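Local coordinates for putative thiol-disulfide oxidoreductase (Bacteroides vulgatus, PDB 4GRF), which probably acts as a thiol-disulfide oxidoreductase, of which this chain is the thioredoxin domain cut from a longer protein, at residues A[7-12]-A[22-27]; A[111-116]-A[130-135]. All blocks are in the same frame, centred on the assembly; numbering follows the deposited sequence. Where two conformers were deposited one is given.

Overall arrangement
Contact 1 comes first along the chain and closes before contact 2 opens; their centres lie about 17 Å apart. The central mixed sheet joins them. Contact 2 sets helix 129-140 on one face of strand 112-116, while contact 1, built from the N-terminal loop and the turn after strand 21-23, lies against the other face. They meet where Ala9 CB packs at 4.1 Å from Val116 CG2. The two contacts thus pack on opposite faces of the sheet, with helix 48-58 beside helix 129-140, consistent with a thioredoxin fold. Contact 1 is nearer the glutathione joined covalently to Cys106; contact 2 lies away from that site.

Contact 1. Residues A[7-12]-A[22-27]; sequences SVAPAI and VSLNDF
The peptide carbonyl of Ile12 is the flat group at the centre of this contact, and it is met by Ser23 and Leu24. Leu24 N gives a hydrogen bond to Ile12 O at 3.0 Å, tilted 21° out of the carbonyl plane. The same oxygen also receives a CA-H...O contact, with Ser23 CA 3.0 Å from Ile12 O. Other flat groups of residues 22-27 include the Asp26 carboxylate and the Phe27 ring. The carboxylate is approached over a face: Ser23 N bonds to Asp26 OD2 at 3.0 Å from 57° out of its plane. The Phe27 ring has Asp26 CB over one face, displaced toward the rim, and also meets the ring of Tyr66.

Leu24 also makes the apolar contact. With CG anti to the backbone N (chi1 177°), its CD2 branch reaches the loop, lying 3.8 Å from Ala9 CB and, beside it, 3.9 Å from Pro10 O. Nearer the hydrogen bond, Ile12 CB and Leu24 CB lie 4.3 Å apart. The two segments run in nearly opposite directions here. Behind Leu24 the turn is tied up within itself: Asp26 N bonds to Ser23 O and, weakly, to Ser23 OG, while the Asp26 carboxylate returns to Ser23 N. This is a capping-box arrangement with one weak arm, at the start of the 3-10 turn, where Leu24 N points at Ile12.

In the fold, the contact continues the small antiparallel pairing of strands 13-15 and 21-23 back into the N-terminal loop. Pro10 O is bonded to Tyr105 OH, and Tyr105 also packs against Ala9, Ile12 and Leu24, next along the chain to the glutathione-bearing Cys106. On the sheet side, Ile12 and Leu24 pack against strands 31-37 and 63-69, touching Val34 and Tyr66, while Phe27 reaches Val32 and Thr64 of the same strands.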
loop_
_atom_site.group_PDB
_atom_site.type_symbol
_atom_site.label_atom_id
_atom_site.label_comp_id
_atom_site.label_asym_id
_atom_site.label_seq_id
_atom_site.Cartn_x
_atom_site.Cartn_y
_atom_site.Cartn_z
ATOM N N SER A 7 -10.859 9.167 -8.403
ATOM C CA SER A 7 -10.479 8.280 -9.506
ATOM C C SER A 7 -10.665 6.827 -9.099
ATOM O O SER A 7 -10.481 6.484 -7.942
ATOM C CB SER A 7 -9.008 8.481 -9.914
ATOM O OG SER A 7 -8.772 9.767 -10.462
ATOM N N VAL A 8 -10.969 5.974 -10.069
ATOM C CA VAL A 8 -10.971 4.532 -9.851
ATOM C C VAL A 8 -9.518 4.063 -9.782
ATOM O O VAL A 8 -8.718 4.343 -10.686
ATOM C CB VAL A 8 -11.692 3.806 -10.998
ATOM C CG1 VAL A 8 -11.606 2.290 -10.854
ATOM C CG2 VAL A 8 -13.143 4.272 -11.072
ATOM N N ALA A 9 -9.169 3.358 -8.711
ATOM C CA ALA A 9 -7.808 2.872 -8.574
ATOM C C ALA A 9 -7.516 1.803 -9.633
ATOM O O ALA A 9 -8.213 0.784 -9.717
ATOM C CB ALA A 9 -7.591 2.314 -7.181
ATOM N N PRO A 10 -6.485 2.027 -10.449
ATOM C CA PRO A 10 -6.091 1.023 -11.432
ATOM C C PRO A 10 -5.667 -0.321 -10.845
ATOM O O PRO A 10 -5.265 -0.428 -9.669
ATOM C CB PRO A 10 -4.929 1.689 -12.166
ATOM C CG PRO A 10 -5.165 3.133 -12.004
ATOM C CD PRO A 10 -5.737 3.281 -10.628
ATOM N N ALA A 11 -5.784 -1.352 -11.668
ATOM C CA ALA A 11 -5.446 -2.693 -11.238
ATOM C C ALA A 11 -3.980 -2.798 -10.782
ATOM O O ALA A 11 -3.082 -2.155 -11.320
ATOM C CB ALA A 11 -5.746 -3.690 -12.350
ATOM N N ILE A 12 -3.764 -3.632 -9.765
ATOM C CA ILE A 12 -2.438 -3.974 -9.279
ATOM C C ILE A 12 -2.444 -5.460 -8.916
ATOM O O ILE A 12 -3.370 -5.931 -8.232
ATOM C CB ILE A 12 -2.050 -3.208 -7.986
ATOM C CG1 ILE A 12 -2.210 -1.690 -8.111
ATOM C CG2 ILE A 12 -0.607 -3.520 -7.585
ATOM C CD1 ILE A 12 -2.035 -0.986 -6.779
ATOM N N VAL A 22 -1.696 -11.746 -5.532
ATOM C CA VAL A 22 -2.705 -11.037 -4.761
ATOM C C VAL A 22 -2.857 -9.662 -5.400
ATOM O O VAL A 22 -1.858 -8.973 -5.653
ATOM C CB VAL A 22 -2.293 -10.879 -3.283
ATOM C CG1 VAL A 22 -3.346 -10.080 -2.523
ATOM C CG2 VAL A 22 -2.117 -12.245 -2.630
ATOM N N SER A 23 -4.102 -9.312 -5.704
ATOM C CA SER A 23 -4.444 -8.088 -6.417
ATOM C C SER A 23 -5.203 -7.113 -5.525
ATOM O O SER A 23 -5.832 -7.511 -4.573
ATOM C CB SER A 23 -5.370 -8.411 -7.580
ATOM O OG SER A 23 -6.630 -8.798 -7.080
ATOM N N LEU A 24 -5.167 -5.846 -5.884
ATOM C CA LEU A 24 -5.924 -4.831 -5.164
ATOM C C LEU A 24 -7.414 -5.197 -5.149
ATOM O O LEU A 24 -8.096 -5.019 -4.142
ATOM C CB LEU A 24 -5.707 -3.464 -5.801
ATOM C CG LEU A 24 -6.510 -2.318 -5.169
ATOM C CD1 LEU A 24 -6.247 -2.171 -3.673
ATOM C CD2 LEU A 24 -6.221 -1.032 -5.929
ATOM N N ASN A 25 -7.903 -5.735 -6.261
ATOM C CA ASN A 25 -9.325 -6.134 -6.383
ATOM C C ASN A 25 -9.740 -7.182 -5.345
ATOM O O ASN A 25 -10.914 -7.280 -4.976
ATOM C CB ASN A 25 -9.578 -6.648 -7.805
ATOM C CG ASN A 25 -11.032 -7.031 -8.049
ATOM O OD1 ASN A 25 -11.931 -6.186 -7.953
ATOM N ND2 ASN A 25 -11.270 -8.309 -8.365
ATOM N N ASP A 26 -8.771 -7.958 -4.842
ATOM C CA ASP A 26 -9.052 -8.973 -3.855
ATOM C C ASP A 26 -9.619 -8.376 -2.577
ATOM O O ASP A 26 -10.238 -9.085 -1.779
ATOM C CB ASP A 26 -7.791 -9.787 -3.527
ATOM C CG ASP A 26 -7.390 -10.734 -4.640
ATOM O OD1 ASP A 26 -8.251 -11.128 -5.473
ATOM O OD2 ASP A 26 -6.202 -11.117 -4.670
ATOM N N PHE A 27 -9.424 -7.078 -2.392
ATOM C CA PHE A 27 -9.831 -6.418 -1.160
ATOM C C PHE A 27 -11.059 -5.532 -1.305
ATOM O O PHE A 27 -11.366 -4.721 -0.412
ATOM C CB PHE A 27 -8.661 -5.615 -0.618
ATOM C CG PHE A 27 -7.446 -6.460 -0.388
ATOM C CD1 PHE A 27 -7.397 -7.332 0.684
ATOM C CD2 PHE A 27 -6.377 -6.413 -1.269
ATOM C CE1 PHE A 27 -6.285 -8.139 0.884
ATOM C CE2 PHE A 27 -5.260 -7.211 -1.068
ATOM C CZ PHE A 27 -5.221 -8.078 -0.000
#

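Contact 2. Residues A[111-116]-A[130-135]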
loop_
_atom_site.group_PDB
_atom_site.type_symbol
_atom_site.label_atom_id
_atom_site.label_comp_id
_atom_site.label_asym_id
_atom_site.label_seq_id
_atom_site.Cartn_x
_atom_site.Cartn_y
_atom_site.Cartn_z
ATOM N N PRO A 111 7.537 8.078 -0.434
ATOM C CA PRO A 111 6.435 7.142 -0.400
ATOM C C PRO A 111 5.218 7.674 -1.171
ATOM O O PRO A 111 5.073 8.875 -1.349
ATOM C CB PRO A 111 6.101 7.058 1.100
ATOM C CG PRO A 111 6.509 8.374 1.652
ATOM C CD PRO A 111 7.711 8.780 0.854
ATOM N N HIS A 112 4.390 6.747 -1.633
ATOM C CA HIS A 112 3.121 7.064 -2.231
ATOM C C HIS A 112 2.069 6.226 -1.500
ATOM O O HIS A 112 2.003 4.987 -1.663
ATOM C CB HIS A 112 3.104 6.755 -3.709
ATOM C CG HIS A 112 1.917 7.307 -4.401
ATOM N ND1 HIS A 112 1.746 8.660 -4.595
ATOM C CD2 HIS A 112 0.832 6.708 -4.938
ATOM C CE1 HIS A 112 0.602 8.867 -5.218
ATOM N NE2 HIS A 112 0.032 7.699 -5.445
ATOM N N ILE A 113 1.308 6.898 -0.639
ATOM C CA ILE A 113 0.335 6.197 0.193
ATOM C C ILE A 113 -1.052 6.808 0.001
ATOM O O ILE A 113 -1.264 8.004 0.252
ATOM C CB ILE A 113 0.717 6.263 1.676
ATOM C CG1 ILE A 113 2.155 5.793 1.872
ATOM C CG2 ILE A 113 -0.246 5.420 2.497
ATOM C CD1 ILE A 113 2.641 5.880 3.309
ATOM N N ILE A 114 -1.981 5.980 -0.448
ATOM C CA ILE A 114 -3.327 6.413 -0.767
ATOM C C ILE A 114 -4.347 5.527 -0.042
ATOM O O ILE A 114 -4.019 4.440 0.397
ATOM C CB ILE A 114 -3.605 6.362 -2.276
ATOM C CG1 ILE A 114 -3.447 4.929 -2.814
ATOM C CG2 ILE A 114 -2.657 7.305 -3.017
ATOM C CD1 ILE A 114 -3.834 4.771 -4.264
ATOM N N LEU A 115 -5.582 6.008 0.065
ATOM C CA LEU A 115 -6.672 5.261 0.673
ATOM C C LEU A 115 -7.708 4.987 -0.393
ATOM O O LEU A 115 -8.170 5.917 -1.073
ATOM C CB LEU A 115 -7.334 6.019 1.829
ATOM C CG LEU A 115 -8.408 5.218 2.594
ATOM C CD1 LEU A 115 -7.863 3.912 3.172
ATOM C CD2 LEU A 115 -9.052 6.074 3.675
ATOM N N VAL A 116 -8.006 3.706 -0.569
ATOM C CA VAL A 116 -9.014 3.231 -1.516
ATOM C C VAL A 116 -10.266 2.754 -0.761
ATOM O O VAL A 116 -10.170 2.060 0.242
ATOM C CB VAL A 116 -8.425 2.101 -2.379
ATOM C CG1 VAL A 116 -9.474 1.542 -3.335
ATOM C CG2 VAL A 116 -7.199 2.606 -3.136
ATOM N N ASP A 130 0.734 10.914 11.584
ATOM C CA ASP A 130 -0.499 10.832 12.352
ATOM C C ASP A 130 -1.700 11.065 11.450
ATOM O O ASP A 130 -2.817 10.653 11.772
ATOM C CB ASP A 130 -0.502 11.855 13.492
ATOM C CG ASP A 130 0.545 11.551 14.556
ATOM O OD1 ASP A 130 0.673 10.371 14.957
ATOM O OD2 ASP A 130 1.234 12.497 14.989
ATOM N N ASP A 131 -1.467 11.733 10.325
ATOM C CA ASP A 131 -2.550 12.079 9.429
ATOM C C ASP A 131 -3.067 10.825 8.754
ATOM O O ASP A 131 -4.233 10.716 8.384
ATOM C CB ASP A 131 -2.079 13.079 8.381
ATOM C CG ASP A 131 -3.222 13.663 7.606
ATOM O OD1 ASP A 131 -4.194 14.099 8.259
ATOM O OD2 ASP A 131 -3.162 13.670 6.357
ATOM N N LEU A 132 -2.178 9.861 8.617
ATOM C CA LEU A 132 -2.531 8.568 8.085
ATOM C C LEU A 132 -3.574 7.852 8.982
ATOM O O LEU A 132 -4.674 7.464 8.532
ATOM C CB LEU A 132 -1.225 7.814 7.944
ATOM C CG LEU A 132 -1.177 6.559 7.141
ATOM C CD1 LEU A 132 0.233 6.390 6.615
ATOM C CD2 LEU A 132 -1.603 5.445 8.078
ATOM N N TYR A 133 -3.255 7.705 10.264
ATOM C CA TYR A 133 -4.192 7.156 11.232
ATOM C C TYR A 133 -5.507 7.948 11.254
ATOM O O TYR A 133 -6.603 7.378 11.182
ATOM C CB TYR A 133 -3.552 7.194 12.625
ATOM C CG TYR A 133 -4.393 6.544 13.682
ATOM C CD1 TYR A 133 -5.432 7.250 14.294
ATOM C CD2 TYR A 133 -4.168 5.237 14.073
ATOM C CE1 TYR A 133 -6.216 6.666 15.255
ATOM C CE2 TYR A 133 -4.947 4.641 15.044
ATOM C CZ TYR A 133 -5.961 5.359 15.630
ATOM O OH TYR A 133 -6.728 4.772 16.592
ATOM N N ASN A 134 -5.406 9.262 11.385
ATOM C CA ASN A 134 -6.614 10.087 11.511
ATOM C C ASN A 134 -7.497 10.006 10.274
ATOM O O ASN A 134 -8.720 9.975 10.393
ATOM C CB ASN A 134 -6.260 11.537 11.837
ATOM C CG ASN A 134 -5.471 11.655 13.128
ATOM O OD1 ASN A 134 -5.515 10.764 13.986
ATOM N ND2 ASN A 134 -4.724 12.733 13.258
ATOM N N THR A 135 -6.884 9.910 9.093
ATOM C CA THR A 135 -7.650 9.809 7.858
ATOM C C THR A 135 -8.363 8.472 7.762
ATOM O O THR A 135 -9.555 8.404 7.417
ATOM C CB THR A 135 -6.762 10.040 6.611
ATOM O OG1 THR A 135 -6.232 11.366 6.664
ATOM C CG2 THR A 135 -7.579 9.873 5.326
#
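Ile113 and Leu132 meet through their terminal methyls, and their first torsions bring this about. Ile113 places CG1 beside its backbone N and anti to the carbonyl carbon (chi1 -52°), carrying CD1 out from the strand toward the helix. Leu132 leaves its helix along the flank, but with CG anti to the backbone N (chi1 -166°) the side chain extends toward the strand and presents CD1. The terminal methyls touch, Ile113 CD1 to Leu132 CD1 at 4.1 Å, where the side chains cross at about a right angle.

Three residues further along the helix, a looser pair repeats the theme: Leu115 CD2 lies 4.4 Å from Thr135 CG2. The step of two along the strand, from Ile113 to Leu115, matches the step of three along the helix. The CA atoms of Ile113 and Leu132 are 8.7 Å apart and those of Leu115 and Thr135 8.6 Å, so the spacing is even. No hydrogen bond crosses the interface. Thr135 instead spends its hydroxyl inside the helix: OG1 donates to Asp131 O at 2.7 Å, and Thr135 N bonds to that same oxygen at 2.9 Å. The two donors grip Asp131 O from opposite faces of its carbonyl plane; the hydroxyl is used within the helix while the methyl CG2 faces Leu115.

Leu33 of the adjoining strand 31-37 touches both Ile113 and Leu132, and Thr54 of helix 48-58 packs on Leu132, while Ala124 of strand 122-124 closes the side by Leu115 and Thr135. A C-terminal helix packed on the antiparallel strand that follows a cis-proline, here Pro111, is characteristic of the thioredoxin fold; in this family that proline lies beside the CxxC motif, here the disulfide Cys41-Cys44.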